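DUF5063 domain-containing protein (Bacteroides fragilis, PDB 3NRH) is of unknown function, a predominantly alpha-helical member of the DUF5063 family whose two chains form the assembly found in the crystal. Local coordinates at residues Phe16-Ala21 / Ile123-Ile127; Ile62-Pro67 / Thr137-Ser141. All blocks are in the same frame, centred on the assembly; numbering follows the deposited sequence.

Contact 1. Residues Phe16-Ala21 / Ile123-Ile127; sequences FVTVAA and IKDFI
Ala20 N donates to Phe16 O at 2.8 Å, the helical bond that links two residues reaching across to Ile123-Ile127. No hydrogen bond joins the two segments; the contact is made mainly by apolar side chains. The methyl of Ala20 abuts two isoleucine methyls of helix 112-131, Ile123 CG2 and Ile127 CG2. Its CB is 3.4 Å from Ile123 CG2, a tight carbon contact. Ile127 CG2 meets the same CB at 3.6 Å. The axes of the two short helical segments are 9.9 Å apart at their closest approach. Ile127 holds CG1 between its backbone N and carbonyl carbon (chi1 61°). That places CG2 over Ala20, while CD1 runs on to Ala21 CA at 3.8 Å.

The other half of the contact is aromatic. The rings of Phe16 and Phe126 meet obliquely, with their planes 35° apart. Phe16 CE2 comes within 3.5 Å of Phe126 CE2. Phe16 has CG anti to its N, which carries the ring toward helix 112-131. There CZ also reaches Ile123 CD1. Val17 CG2 touches Phe126 CZ at 3.9 Å, the two side chains crossing at about a right angle.

Other helices close over these rings. Leu49 and Ala53 of helix 35-54 pack on Phe16, and Leu142 and Cys145 of helix 135-169 pack on Phe126. The two segments run at 126° to each other. This is partly buried apolar helix-helix packing in a predominantly alpha-helical bundle.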
ATOM      1  N   PHE A  16      10.319  -9.217   6.457  1.00 10.73           N
ATOM      2  CA  PHE A  16       9.111  -9.739   5.819  1.00 12.30           C
ATOM      3  C   PHE A  16       8.444 -10.734   6.772  1.00 10.21           C
ATOM      4  O   PHE A  16       7.227 -10.707   6.963  1.00  9.82           O
ATOM      5  CB  PHE A  16       9.451 -10.438   4.500  1.00 11.92           C
ATOM      6  CG  PHE A  16       8.256 -11.044   3.812  1.00  8.44           C
ATOM      7  CD1 PHE A  16       7.219 -10.236   3.348  1.00 11.22           C
ATOM      8  CD2 PHE A  16       8.155 -12.421   3.651  1.00  9.84           C
ATOM      9  CE1 PHE A  16       6.095 -10.799   2.732  1.00 15.14           C
ATOM     10  CE2 PHE A  16       7.038 -12.993   3.038  1.00 17.11           C
ATOM     11  CZ  PHE A  16       6.007 -12.179   2.579  1.00 17.24           C
ATOM     12  N   VAL A  17       9.243 -11.610   7.372  1.00 11.76           N
ATOM     13  CA  VAL A  17       8.707 -12.596   8.305  1.00 11.32           C
ATOM     14  C   VAL A  17       7.954 -11.896   9.433  1.00 10.16           C
ATOM     15  O   VAL A  17       6.857 -12.313   9.805  1.00 11.38           O
ATOM     16  CB  VAL A  17       9.831 -13.492   8.891  1.00  8.45           C
ATOM     17  CG1 VAL A  17       9.295 -14.328  10.047  1.00 12.88           C
ATOM     18  CG2 VAL A  17      10.377 -14.422   7.799  1.00  9.58           C
ATOM     19  N   THR A  18       8.534 -10.818   9.959  1.00  8.94           N
ATOM     20  CA  THR A  18       7.901 -10.069  11.039  1.00  7.99           C
ATOM     21  C   THR A  18       6.523  -9.515  10.667  1.00 10.34           C
ATOM     22  O   THR A  18       5.556  -9.699  11.409  1.00 10.13           O
ATOM     23  CB  THR A  18       8.807  -8.918  11.503  1.00 10.12           C
ATOM     24  OG1 THR A  18      10.044  -9.464  11.971  1.00 12.97           O
ATOM     25  CG2 THR A  18       8.145  -8.131  12.635  1.00 15.24           C
ATOM     26  N   VAL A  19       6.410  -8.843   9.525  1.00 11.17           N
ATOM     27  CA  VAL A  19       5.107  -8.301   9.146  1.00  8.70           C
ATOM     28  C   VAL A  19       4.145  -9.419   8.745  1.00  8.96           C
ATOM     29  O   VAL A  19       2.943  -9.321   8.982  1.00  8.88           O
ATOM     30  CB  VAL A  19       5.222  -7.269   7.992  1.00 14.44           C
ATOM     31  CG1 VAL A  19       5.809  -7.922   6.759  1.00 21.03           C
ATOM     32  CG2 VAL A  19       3.845  -6.664   7.698  1.00 12.58           C
ATOM     33  N   ALA A  20       4.676 -10.479   8.139  1.00  9.61           N
ATOM     34  CA  ALA A  20       3.843 -11.608   7.729  1.00  9.88           C
ATOM     35  C   ALA A  20       3.178 -12.232   8.962  1.00 12.69           C
ATOM     36  O   ALA A  20       1.990 -12.552   8.949  1.00  9.62           O
ATOM     37  CB  ALA A  20       4.689 -12.649   6.998  1.00  9.32           C
ATOM     38  N   ALA A  21       3.951 -12.397  10.031  1.00 10.85           N
ATOM     39  CA  ALA A  21       3.420 -12.972  11.262  1.00 10.60           C
ATOM     40  C   ALA A  21       2.394 -12.029  11.890  1.00  8.53           C
ATOM     41  O   ALA A  21       1.358 -12.471  12.398  1.00 12.10           O
ATOM     42  CB  ALA A  21       4.561 -13.252  12.251  1.00  9.37           C
ATOM     43  N   ILE A 123       0.586 -16.505   2.918  1.00 10.51           N
ATOM     44  CA  ILE A 123       1.449 -15.993   3.985  1.00  9.66           C
ATOM     45  C   ILE A 123       1.580 -16.967   5.159  1.00 10.38           C
ATOM     46  O   ILE A 123       2.685 -17.221   5.640  1.00  8.98           O
ATOM     47  CB  ILE A 123       0.937 -14.637   4.515  1.00  9.53           C
ATOM     48  CG1 ILE A 123       0.751 -13.660   3.348  1.00 12.27           C
ATOM     49  CG2 ILE A 123       1.936 -14.058   5.526  1.00 11.35           C
ATOM     50  CD1 ILE A 123       2.017 -13.406   2.550  1.00 16.35           C
ATOM     51  N   LYS A 124       0.454 -17.516   5.612  1.00  8.82           N
ATOM     52  CA  LYS A 124       0.461 -18.450   6.740  1.00  9.26           C
ATOM     53  C   LYS A 124       1.258 -19.723   6.448  1.00 12.01           C
ATOM     54  O   LYS A 124       1.997 -20.212   7.307  1.00 11.88           O
ATOM     55  CB  LYS A 124      -0.974 -18.824   7.123  1.00 10.23           C
ATOM     56  CG  LYS A 124      -1.091 -19.772   8.320  1.00 15.65           C
ATOM     57  CD  LYS A 124      -0.582 -19.136   9.608  1.00 11.40           C
ATOM     58  CE  LYS A 124      -0.810 -20.055  10.807  1.00 13.76           C
ATOM     59  NZ  LYS A 124      -0.422 -19.403  12.097  1.00 13.89           N
ATOM     60  N   ASP A 125       1.107 -20.268   5.244  1.00 10.37           N
ATOM     61  CA  ASP A 125       1.840 -21.483   4.888  1.00 13.24           C
ATOM     62  C   ASP A 125       3.338 -21.221   4.957  1.00 14.32           C
ATOM     63  O   ASP A 125       4.112 -22.069   5.413  1.00 13.54           O
ATOM     64  CB  ASP A 125       1.464 -21.961   3.480  1.00 13.48           C
ATOM     65  CG  ASP A 125       0.135 -22.698   3.447  1.00 21.37           C
ATOM     66  OD1 ASP A 125      -0.404 -23.019   4.528  1.00 19.57           O
ATOM     67  OD2 ASP A 125      -0.367 -22.970   2.334  1.00 20.86           O
ATOM     68  N   PHE A 126       3.738 -20.033   4.514  1.00 11.43           N
ATOM     69  CA  PHE A 126       5.138 -19.646   4.528  1.00 11.20           C
ATOM     70  C   PHE A 126       5.728 -19.502   5.940  1.00 12.39           C
ATOM     71  O   PHE A 126       6.736 -20.132   6.259  1.00 13.33           O
ATOM     72  CB  PHE A 126       5.324 -18.328   3.771  1.00 12.70           C
ATOM     73  CG  PHE A 126       6.637 -17.659   4.050  1.00 17.11           C
ATOM     74  CD1 PHE A 126       7.838 -18.285   3.727  1.00 19.07           C
ATOM     75  CD2 PHE A 126       6.677 -16.420   4.682  1.00 15.36           C
ATOM     76  CE1 PHE A 126       9.062 -17.685   4.033  1.00 22.10           C
ATOM     77  CE2 PHE A 126       7.895 -15.812   4.992  1.00 17.76           C
ATOM     78  CZ  PHE A 126       9.089 -16.449   4.666  1.00 21.48           C
ATOM     79  N   ILE A 127       5.111 -18.681   6.786  1.00 10.97           N
ATOM     80  CA  ILE A 127       5.662 -18.473   8.124  1.00 12.83           C
ATOM     81  C   ILE A 127       5.621 -19.700   9.026  1.00 12.69           C
ATOM     82  O   ILE A 127       6.475 -19.853   9.905  1.00  8.21           O
ATOM     83  CB  ILE A 127       4.997 -17.285   8.853  1.00 12.16           C
ATOM     84  CG1 ILE A 127       3.500 -17.535   9.033  1.00 10.41           C
ATOM     85  CG2 ILE A 127       5.272 -15.996   8.078  1.00 16.80           C
ATOM     86  CD1 ILE A 127       2.806 -16.464   9.863  1.00 20.05           C
TER

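Contact 2. Residues Ile62-Pro67 / Thr137-Ser141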
ATOM      1  N   ILE A  62      15.000 -25.182  -4.531  1.00 47.25           N
ATOM      2  CA  ILE A  62      16.014 -26.231  -4.350  1.00 48.60           C
ATOM      3  C   ILE A  62      15.273 -27.513  -4.714  1.00 54.85           C
ATOM      4  O   ILE A  62      15.802 -28.410  -5.353  1.00 59.90           O
ATOM      5  CB  ILE A  62      16.460 -26.369  -2.875  1.00 48.92           C
ATOM      6  CG1 ILE A  62      17.134 -25.081  -2.398  1.00 48.83           C
ATOM      7  CG2 ILE A  62      17.293 -27.638  -2.681  1.00 47.39           C
ATOM      8  CD1 ILE A  62      18.141 -24.496  -3.310  1.00 52.98           C
ATOM      9  N   GLY A  63      14.017 -27.570  -4.298  1.00 55.74           N
ATOM     10  CA  GLY A  63      13.204 -28.730  -4.563  1.00 53.09           C
ATOM     11  C   GLY A  63      13.405 -29.726  -3.447  1.00 52.55           C
ATOM     12  O   GLY A  63      13.410 -29.362  -2.260  1.00 60.23           O
ATOM     13  N   ASP A  64      13.616 -30.978  -3.833  1.00 45.52           N
ATOM     14  CA  ASP A  64      13.765 -32.061  -2.885  1.00 49.67           C
ATOM     15  C   ASP A  64      12.397 -32.177  -2.274  1.00 49.59           C
ATOM     16  O   ASP A  64      11.385 -32.266  -2.953  1.00 58.42           O
ATOM     17  CB  ASP A  64      14.748 -31.731  -1.760  1.00 51.73           C
ATOM     18  CG  ASP A  64      16.089 -32.394  -1.933  1.00 58.40           C
ATOM     19  OD1 ASP A  64      16.981 -31.726  -2.491  1.00 58.17           O
ATOM     20  OD2 ASP A  64      16.262 -33.560  -1.508  1.00 64.06           O
ATOM     21  N   GLU A  65      12.407 -32.086  -0.958  1.00 31.63           N
ATOM     22  CA  GLU A  65      11.253 -32.205  -0.074  1.00 27.28           C
ATOM     23  C   GLU A  65      10.288 -31.022  -0.105  1.00 21.52           C
ATOM     24  O   GLU A  65      10.689 -29.866  -0.007  1.00 20.68           O
ATOM     25  CB  GLU A  65      11.786 -32.352   1.334  1.00 25.70           C
ATOM     26  CG  GLU A  65      10.816 -32.700   2.399  1.00 34.37           C
ATOM     27  CD  GLU A  65      11.496 -32.644   3.738  1.00 43.54           C
ATOM     28  OE1 GLU A  65      12.679 -33.042   3.791  1.00 42.19           O
ATOM     29  OE2 GLU A  65      10.876 -32.204   4.732  1.00 35.17           O
ATOM     30  N   SER A  66       9.005 -31.332  -0.222  1.00 15.53           N
ATOM     31  CA  SER A  66       7.948 -30.322  -0.245  1.00 18.61           C
ATOM     32  C   SER A  66       7.771 -29.751   1.157  1.00 16.25           C
ATOM     33  O   SER A  66       7.778 -30.488   2.143  1.00 21.05           O
ATOM     34  CB  SER A  66       6.621 -30.951  -0.706  1.00 18.64           C
ATOM     35  OG  SER A  66       6.745 -31.509  -2.000  1.00 20.75           O
ATOM     36  N   PRO A  67       7.630 -28.424   1.266  1.00 15.97           N
ATOM     37  CA  PRO A  67       7.449 -27.793   2.578  1.00 16.62           C
ATOM     38  C   PRO A  67       6.099 -28.215   3.150  1.00 14.89           C
ATOM     39  O   PRO A  67       5.160 -28.471   2.395  1.00 20.20           O
ATOM     40  CB  PRO A  67       7.483 -26.299   2.252  1.00 15.08           C
ATOM     41  CG  PRO A  67       8.298 -26.232   0.991  1.00 17.91           C
ATOM     42  CD  PRO A  67       7.793 -27.414   0.208  1.00 13.68           C
ATOM     43  N   THR A 137      13.453 -26.375   3.368  1.00 17.56           N
ATOM     44  CA  THR A 137      12.052 -26.015   3.214  1.00 18.41           C
ATOM     45  C   THR A 137      11.793 -24.564   3.600  1.00 17.78           C
ATOM     46  O   THR A 137      10.802 -23.979   3.174  1.00 19.34           O
ATOM     47  CB  THR A 137      11.126 -26.960   4.024  1.00 13.61           C
ATOM     48  OG1 THR A 137      11.576 -27.041   5.380  1.00 18.72           O
ATOM     49  CG2 THR A 137      11.131 -28.356   3.407  1.00 24.12           C
HETATM   50  N   MSE A 138      12.679 -23.984   4.407  1.00 16.31           N
HETATM   51  CA  MSE A 138      12.534 -22.585   4.781  1.00 18.57           C
HETATM   52  C   MSE A 138      12.791 -21.797   3.501  1.00 23.96           C
HETATM   53  O   MSE A 138      12.094 -20.827   3.191  1.00 19.73           O
HETATM   54  CB  MSE A 138      13.567 -22.188   5.843  1.00 18.40           C
HETATM   55  CG  MSE A 138      13.276 -22.711   7.245  1.00 24.72           C
HETATM   56 SE   MSE A 138      14.700 -22.277   8.498  1.00 32.65          SE
HETATM   57  CE  MSE A 138      14.323 -20.405   8.737  1.00 21.82           C
ATOM     58  N   ASN A 139      13.794 -22.236   2.747  1.00 17.32           N
ATOM     59  CA  ASN A 139      14.142 -21.573   1.499  1.00 17.58           C
ATOM     60  C   ASN A 139      13.069 -21.758   0.437  1.00 18.59           C
ATOM     61  O   ASN A 139      12.671 -20.798  -0.227  1.00 16.59           O
ATOM     62  CB  ASN A 139      15.479 -22.096   0.972  1.00 20.30           C
ATOM     63  CG  ASN A 139      15.823 -21.532  -0.390  1.00 18.42           C
ATOM     64  OD1 ASN A 139      15.353 -22.023  -1.415  1.00 27.66           O
ATOM     65  ND2 ASN A 139      16.630 -20.484  -0.406  1.00 21.53           N
ATOM     66  N   ASP A 140      12.601 -22.992   0.277  1.00 18.05           N
ATOM     67  CA  ASP A 140      11.579 -23.280  -0.721  1.00 17.48           C
ATOM     68  C   ASP A 140      10.240 -22.630  -0.415  1.00 15.34           C
ATOM     69  O   ASP A 140       9.562 -22.158  -1.329  1.00 15.22           O
ATOM     70  CB  ASP A 140      11.426 -24.793  -0.896  1.00 16.54           C
ATOM     71  CG  ASP A 140      12.558 -25.390  -1.716  1.00 37.06           C
ATOM     72  OD1 ASP A 140      13.544 -24.662  -1.966  1.00 26.99           O
ATOM     73  OD2 ASP A 140      12.468 -26.574  -2.109  1.00 32.90           O
ATOM     74  N   SER A 141       9.852 -22.586   0.858  1.00 14.09           N
ATOM     75  CA  SER A 141       8.580 -21.955   1.213  1.00 15.12           C
ATOM     76  C   SER A 141       8.660 -20.464   0.884  1.00 16.44           C
ATOM     77  O   SER A 141       7.679 -19.860   0.450  1.00 12.15           O
ATOM     78  CB  SER A 141       8.251 -22.162   2.702  1.00 20.27           C
ATOM     79  OG  SER A 141       9.215 -21.569   3.561  1.00 18.89           O
TER
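The carboxylate of Asp140 is met on the syn side of each oxygen by a backbone N-H, that of Ile62 at OD1 and that of Gly63 at OD2. Both nitrogens are tilted out of the carboxylate plane, a little to the same side of it. On the other side lie Gly63 O and Ile62 CB. This is a bidentate carboxylate interaction: each oxygen of a helical aspartate accepts one of two successive loop N-H groups. It holds the irregular loop between helix 35-54 and helix 73-87 to the first turns of helix 135-169.

Ile62 N to Asp140 OD1 is 3.0 Å and nearly straight, at 164°. Gly63 N to Asp140 OD2 is 2.9 Å but more bent, at 136°. Asp140 places CG anti to its carbonyl carbon (chi1 -76°), which turns the carboxylate to the loop. Gly63 O also lies 2.9 Å from Asp140 OD2. These are two acceptors with no bond between them. Gly63 has a positive phi, a backbone conformation that glycine takes readily.

Farther along the loop, the Pro67 ring rests on the helix. Its CG is 3.9 Å from Asp140 CB, the two side chains crossing at about a right angle. Ile62 packs its CB against Asp140 OD1. Thr137 presents its methyl to the loop, and its hydroxyl is hydrogen-bonded to Leu134 O. Thr137 CG2 lies 3.8 Å from both Pro67 CA and Glu65 O.

From the N terminus, the chain first lays down helix 11-28, which carries segment 16-21. It continues through helix 35-54 into the loop with segment 62-67. Helix 73-87 and the small hairpin of strands 92-94 and 109-111 follow. Helix 112-131 then returns to helix 11-28, and contact 1 closes a loop of 101 intervening residues. Helix 135-169 comes next, and contact 2 closes one of 69 by meeting segment 62-67. The two closures cross rather than nest. The centres of the two contacts lie about 16 Å apart. They touch where Phe126 CD1 of contact 1 packs on Ser141 OG of contact 2, 3.6 Å away, joining the two successive helices.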